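Local atomic coordinates of CAMK/CAMK2 protein kinase (Salpingoeca rosetta, PDB entry 5IG1), a protein that probably transfers phosphate from ATP to serine and threonine side chains of proteins under calcium/calmodulin control, through the kinase domain present here. Residues G180-L185 and K225-I230; P216-E221 and C233-P238. All coordinates share one frame; numbering follows the deposited sequence.

Interaction 1: G180-L185 and K225-I230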
loop_
_atom_site.group_PDB
_atom_site.type_symbol
_atom_site.label_atom_id
_atom_site.label_comp_id
_atom_site.label_asym_id
_atom_site.label_seq_id
_atom_site.Cartn_x
_atom_site.Cartn_y
_atom_site.Cartn_z
ATOM N N GLY A 180 -4.122 7.020 8.601
ATOM C CA GLY A 180 -2.909 6.333 8.213
ATOM C C GLY A 180 -2.261 5.630 9.396
ATOM O O GLY A 180 -2.536 5.919 10.563
ATOM N N THR A 181 -1.396 4.668 9.081
ATOM C CA THR A 181 -0.689 3.984 10.152
ATOM C C THR A 181 0.521 4.801 10.608
ATOM O O THR A 181 1.210 5.414 9.787
ATOM C CB THR A 181 -0.246 2.599 9.701
ATOM O OG1 THR A 181 0.304 2.682 8.382
ATOM C CG2 THR A 181 -1.426 1.646 9.696
ATOM N N PRO A 182 0.795 4.812 11.919
ATOM C CA PRO A 182 1.723 5.817 12.473
ATOM C C PRO A 182 3.112 5.809 11.860
ATOM O O PRO A 182 3.662 6.883 11.583
ATOM C CB PRO A 182 1.758 5.452 13.963
ATOM C CG PRO A 182 0.434 4.818 14.214
ATOM C CD PRO A 182 0.149 4.021 12.981
ATOM N N GLY A 183 3.699 4.633 11.639
ATOM C CA GLY A 183 5.037 4.570 11.076
ATOM C C GLY A 183 5.182 5.223 9.713
ATOM O O GLY A 183 6.273 5.696 9.375
ATOM N N TYR A 184 4.113 5.274 8.924
ATOM C CA TYR A 184 4.190 5.807 7.570
ATOM C C TYR A 184 3.532 7.174 7.443
ATOM O O TYR A 184 3.442 7.706 6.332
ATOM C CB TYR A 184 3.578 4.808 6.581
ATOM C CG TYR A 184 4.082 3.405 6.832
ATOM C CD1 TYR A 184 3.476 2.595 7.780
ATOM C CD2 TYR A 184 5.190 2.905 6.158
ATOM C CE1 TYR A 184 3.936 1.334 8.037
ATOM C CE2 TYR A 184 5.662 1.627 6.412
ATOM C CZ TYR A 184 5.028 0.849 7.354
ATOM O OH TYR A 184 5.478 -0.422 7.629
ATOM N N LEU A 185 3.102 7.765 8.556
ATOM C CA LEU A 185 2.437 9.059 8.509
ATOM C C LEU A 185 3.383 10.144 8.015
ATOM O O LEU A 185 4.553 10.198 8.402
ATOM C CB LEU A 185 1.902 9.429 9.891
ATOM C CG LEU A 185 0.653 8.675 10.334
ATOM C CD1 LEU A 185 0.289 9.022 11.757
ATOM C CD2 LEU A 185 -0.479 9.004 9.395
ATOM N N LYS A 225 6.542 10.338 20.669
ATOM C CA LYS A 225 7.933 10.428 20.235
ATOM C C LYS A 225 8.088 10.008 18.777
ATOM O O LYS A 225 8.969 10.518 18.078
ATOM C CB LYS A 225 8.837 9.572 21.123
ATOM C CG LYS A 225 8.769 9.864 22.617
ATOM C CD LYS A 225 10.069 9.431 23.299
ATOM C CE LYS A 225 9.860 8.992 24.742
ATOM N NZ LYS A 225 9.327 7.601 24.841
ATOM N N LEU A 226 7.251 9.081 18.303
ATOM C CA LEU A 226 7.296 8.694 16.896
ATOM C C LEU A 226 6.866 9.847 15.999
ATOM O O LEU A 226 7.553 10.183 15.024
ATOM C CB LEU A 226 6.409 7.471 16.655
ATOM C CG LEU A 226 6.282 7.056 15.186
ATOM C CD1 LEU A 226 7.622 6.551 14.658
ATOM C CD2 LEU A 226 5.203 6.004 14.996
ATOM N N TYR A 227 5.724 10.464 16.309
ATOM C CA TYR A 227 5.289 11.626 15.544
ATOM C C TYR A 227 6.312 12.748 15.631
ATOM O O TYR A 227 6.510 13.485 14.659
ATOM C CB TYR A 227 3.918 12.107 16.030
ATOM C CG TYR A 227 2.804 11.085 15.901
ATOM C CD1 TYR A 227 2.900 10.025 15.007
ATOM C CD2 TYR A 227 1.656 11.179 16.680
ATOM C CE1 TYR A 227 1.889 9.088 14.890
ATOM C CE2 TYR A 227 0.637 10.245 16.567
ATOM C CZ TYR A 227 0.762 9.203 15.672
ATOM O OH TYR A 227 -0.245 8.272 15.556
ATOM N N ALA A 228 6.986 12.885 16.776
ATOM C CA ALA A 228 8.059 13.867 16.888
ATOM C C ALA A 228 9.195 13.549 15.922
ATOM O O ALA A 228 9.691 14.437 15.218
ATOM C CB ALA A 228 8.572 13.923 18.327
ATOM N N GLN A 229 9.620 12.279 15.874
ATOM C CA GLN A 229 10.665 11.876 14.937
ATOM C C GLN A 229 10.256 12.169 13.501
ATOM O O GLN A 229 11.087 12.578 12.681
ATOM C CB GLN A 229 10.980 10.383 15.081
ATOM C CG GLN A 229 11.562 9.931 16.408
ATOM C CD GLN A 229 11.734 8.419 16.465
ATOM O OE1 GLN A 229 11.558 7.798 17.515
ATOM N NE2 GLN A 229 12.085 7.821 15.331
ATOM N N ILE A 230 8.984 11.945 13.173
ATOM C CA ILE A 230 8.533 12.155 11.803
ATOM C C ILE A 230 8.498 13.643 11.471
ATOM O O ILE A 230 8.934 14.061 10.391
ATOM C CB ILE A 230 7.166 11.484 11.587
ATOM C CG1 ILE A 230 7.301 9.966 11.741
ATOM C CG2 ILE A 230 6.592 11.872 10.231
ATOM C CD1 ILE A 230 6.018 9.198 11.518
#
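Tyr227 reaches from the helix toward Pro182 and Leu185, in the loop that ends the kinase activation segment. Its CB faces across rather than into the loop, but with CG anti to the carbonyl carbon (chi1 -60°) the ring extends over to it. Tyr227 CE1 does most of the touching: it lies 3.5 Å from Leu185 CD1, which meets the ring at an oblique angle, and 3.8 Å from Pro182 CB, which sits at the ring edge near its plane. Next along, CZ of Tyr227 is 3.9 Å from Leu185 CD1, and at the tip its OH rests 3.8 Å from Pro182 CG. Leu226, the residue before, and Ile230, about one turn further along, line the rest of the contact. Leu226 CD2 reaches the same Pro182 CB, 3.6 Å away, and comes near the backbone of Gly183. Ile230 divides the work: CD1 lies on Pro182 O and CG2 on Leu185 O. Leu185 and Ile230 both continue onto Ile190 of helix 187-190. No hydrogen bond or charge pair crosses, so the P+1 loop, which in kinases helps receive the peptide substrate, meets helix 223-231 (the αG helix) through apolar side chains, with Ile230 methyls also set against backbone carbonyl oxygens.

Interaction 2: P216-E221 and C233-P238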
loop_
_atom_site.group_PDB
_atom_site.type_symbol
_atom_site.label_atom_id
_atom_site.label_comp_id
_atom_site.label_asym_id
_atom_site.label_seq_id
_atom_site.Cartn_x
_atom_site.Cartn_y
_atom_site.Cartn_z
ATOM N N PRO A 216 12.318 0.131 9.824
ATOM C CA PRO A 216 11.767 1.430 9.425
ATOM C C PRO A 216 12.673 2.562 9.869
ATOM O O PRO A 216 13.436 2.414 10.837
ATOM C CB PRO A 216 10.421 1.474 10.157
ATOM C CG PRO A 216 10.655 0.645 11.380
ATOM C CD PRO A 216 11.611 -0.436 10.987
ATOM N N PRO A 217 12.627 3.711 9.188
ATOM C CA PRO A 217 13.433 4.851 9.646
ATOM C C PRO A 217 12.882 5.501 10.896
ATOM O O PRO A 217 13.659 6.030 11.699
ATOM C CB PRO A 217 13.395 5.809 8.449
ATOM C CG PRO A 217 12.090 5.515 7.793
ATOM C CD PRO A 217 11.858 4.028 7.972
ATOM N N PHE A 218 11.569 5.481 11.087
ATOM C CA PHE A 218 10.932 6.037 12.274
ATOM C C PHE A 218 10.311 4.871 13.032
ATOM O O PHE A 218 9.285 4.322 12.619
ATOM C CB PHE A 218 9.892 7.091 11.900
ATOM C CG PHE A 218 10.328 8.010 10.797
ATOM C CD1 PHE A 218 11.254 9.010 11.031
ATOM C CD2 PHE A 218 9.805 7.875 9.525
ATOM C CE1 PHE A 218 11.657 9.854 10.013
ATOM C CE2 PHE A 218 10.198 8.719 8.504
ATOM C CZ PHE A 218 11.123 9.711 8.749
ATOM N N TRP A 219 10.944 4.477 14.131
ATOM C CA TRP A 219 10.430 3.410 14.978
ATOM C C TRP A 219 10.432 3.893 16.416
ATOM O O TRP A 219 11.495 4.184 16.974
ATOM C CB TRP A 219 11.258 2.128 14.842
ATOM C CG TRP A 219 10.909 1.102 15.880
ATOM C CD1 TRP A 219 11.554 0.886 17.065
ATOM C CD2 TRP A 219 9.821 0.166 15.838
ATOM N NE1 TRP A 219 10.941 -0.129 17.759
ATOM C CE2 TRP A 219 9.875 -0.588 17.028
ATOM C CE3 TRP A 219 8.811 -0.110 14.909
ATOM C CZ2 TRP A 219 8.959 -1.599 17.314
ATOM C CZ3 TRP A 219 7.903 -1.115 15.195
ATOM C CH2 TRP A 219 7.983 -1.848 16.387
ATOM N N GLU A 220 9.245 3.982 17.008
ATOM C CA GLU A 220 9.128 4.303 18.422
ATOM C C GLU A 220 7.796 3.786 18.939
ATOM O O GLU A 220 6.754 4.010 18.312
ATOM C CB GLU A 220 9.249 5.810 18.663
ATOM C CG GLU A 220 9.192 6.200 20.129
ATOM C CD GLU A 220 10.339 5.624 20.940
ATOM O OE1 GLU A 220 10.266 4.439 21.332
ATOM O OE2 GLU A 220 11.318 6.359 21.186
ATOM N N GLU A 221 7.841 3.089 20.078
ATOM C CA GLU A 221 6.617 2.576 20.685
ATOM C C GLU A 221 5.702 3.717 21.107
ATOM O O GLU A 221 4.496 3.697 20.838
ATOM C CB GLU A 221 6.955 1.683 21.880
ATOM C CG GLU A 221 7.604 0.355 21.511
ATOM C CD GLU A 221 9.095 0.473 21.252
ATOM O OE1 GLU A 221 9.661 1.561 21.495
ATOM O OE2 GLU A 221 9.703 -0.524 20.808
ATOM N N CYS A 233 11.862 14.917 11.085
ATOM C CA CYS A 233 12.573 14.119 10.086
ATOM C C CYS A 233 13.845 13.503 10.675
ATOM O O CYS A 233 14.919 13.539 10.072
ATOM C CB CYS A 233 12.887 14.961 8.848
ATOM S SG CYS A 233 13.102 14.003 7.350
ATOM N N GLN A 234 13.709 12.930 11.872
ATOM C CA GLN A 234 14.835 12.346 12.603
ATOM C C GLN A 234 14.984 10.883 12.197
ATOM O O GLN A 234 14.390 9.979 12.788
ATOM C CB GLN A 234 14.636 12.492 14.107
ATOM C CG GLN A 234 14.667 13.926 14.600
ATOM C CD GLN A 234 16.003 14.592 14.342
ATOM O OE1 GLN A 234 16.065 15.737 13.890
ATOM N NE2 GLN A 234 17.085 13.873 14.630
ATOM N N TYR A 235 15.795 10.651 11.169
ATOM C CA TYR A 235 16.168 9.308 10.753
ATOM C C TYR A 235 17.586 9.380 10.205
ATOM O O TYR A 235 18.116 10.463 9.946
ATOM C CB TYR A 235 15.200 8.747 9.708
ATOM C CG TYR A 235 15.416 9.339 8.342
ATOM C CD1 TYR A 235 14.843 10.553 7.991
ATOM C CD2 TYR A 235 16.209 8.688 7.404
ATOM C CE1 TYR A 235 15.050 11.103 6.744
ATOM C CE2 TYR A 235 16.423 9.229 6.159
ATOM C CZ TYR A 235 15.843 10.435 5.832
ATOM O OH TYR A 235 16.059 10.971 4.586
ATOM N N ASP A 236 18.199 8.214 10.016
ATOM C CA ASP A 236 19.592 8.178 9.593
ATOM C C ASP A 236 19.854 6.913 8.792
ATOM O O ASP A 236 19.002 6.031 8.683
ATOM C CB ASP A 236 20.542 8.263 10.794
ATOM C CG ASP A 236 20.139 7.335 11.920
ATOM O OD1 ASP A 236 18.969 6.893 11.931
ATOM O OD2 ASP A 236 20.984 7.058 12.800
ATOM N N PHE A 237 21.051 6.842 8.229
ATOM C CA PHE A 237 21.514 5.658 7.524
ATOM C C PHE A 237 22.615 4.997 8.344
ATOM O O PHE A 237 23.799 5.236 8.084
ATOM C CB PHE A 237 22.016 6.034 6.130
ATOM C CG PHE A 237 20.965 6.657 5.256
ATOM C CD1 PHE A 237 19.676 6.156 5.246
ATOM C CD2 PHE A 237 21.261 7.743 4.452
ATOM C CE1 PHE A 237 18.706 6.722 4.445
ATOM C CE2 PHE A 237 20.295 8.315 3.652
ATOM C CZ PHE A 237 19.016 7.808 3.652
ATOM N N PRO A 238 22.274 4.174 9.337
ATOM C CA PRO A 238 23.311 3.620 10.216
ATOM C C PRO A 238 24.230 2.652 9.488
ATOM O O PRO A 238 23.804 1.896 8.611
ATOM C CB PRO A 238 22.508 2.898 11.307
ATOM C CG PRO A 238 21.129 3.484 11.232
ATOM C CD PRO A 238 20.923 3.800 9.783
HETATM O O HOH W 1 16.642 5.068 11.829
HETATM O O HOH W 2 14.685 7.066 13.847
#
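Two irregular loops come nearest at Pro217 and Tyr235, whose CA atoms are 5.3 Å apart, shortly after Cys233 ends helix 223-231 in a Schellman motif with positive phi. Apolar carbons make the side-chain contact: Pro217 CB meets Tyr235 CB at 3.7 Å. Beside them the Phe218 ring brings CE1 to 3.7 Å from the same Tyr235 CB, while its CZ approaches Tyr235 CD1. Phe218 CD1 lies 3.7 Å from the carbonyl oxygen of Gln234, which sits at the ring edge near its plane. Pro217 CB lies over the centre of one face of the Phe218 ring. The rings of Phe218 and Tyr235 are inclined by 78°, yet meet too obliquely for a stack or a T-shaped pair. Tyr235 CG is held between the backbone N and the carbonyl carbon (chi1 76°), so that the far end of the ring leaves the 216-221 segment, and the side chain also touches Lys254 and Leu257. Phe218 also packs on Leu226 and Ile230 of helix 223-231 and on Val206 of helix 198-213.

Polar groups meet through water. One water bonds to Pro217 O and to Asp236 OD1, 3.0 Å away; a second joins Pro217 O to Gln234 O, at 3.1 Å from the latter. No direct hydrogen bond crosses: the loops on either end of helix 223-231 are joined by apolar packing, with water between their oxygen atoms, two of them backbone carbonyls.

The centres of the two contacts lie about 10 Å apart in the C-terminal lobe of the kinase domain, away from the predicted ATP-binding lysine. Their segments alternate along the chain: 180-185, then 216-221, 225-230 and 233-238. Helix 223-231 links them. Interaction 1 uses one flank of that helix, and interaction 2 joins the loops entering and leaving it. The two also touch directly, with Leu226 CD1 3.4 Å from Phe218 O and a probable hydrogen bond of 2.8 Å between Gln229 O and Gln234 N. Helix 198-213 packs against residues of both. Helix 223-231 thus lies between the end of the activation segment and the two loops that lead into and out of the helix.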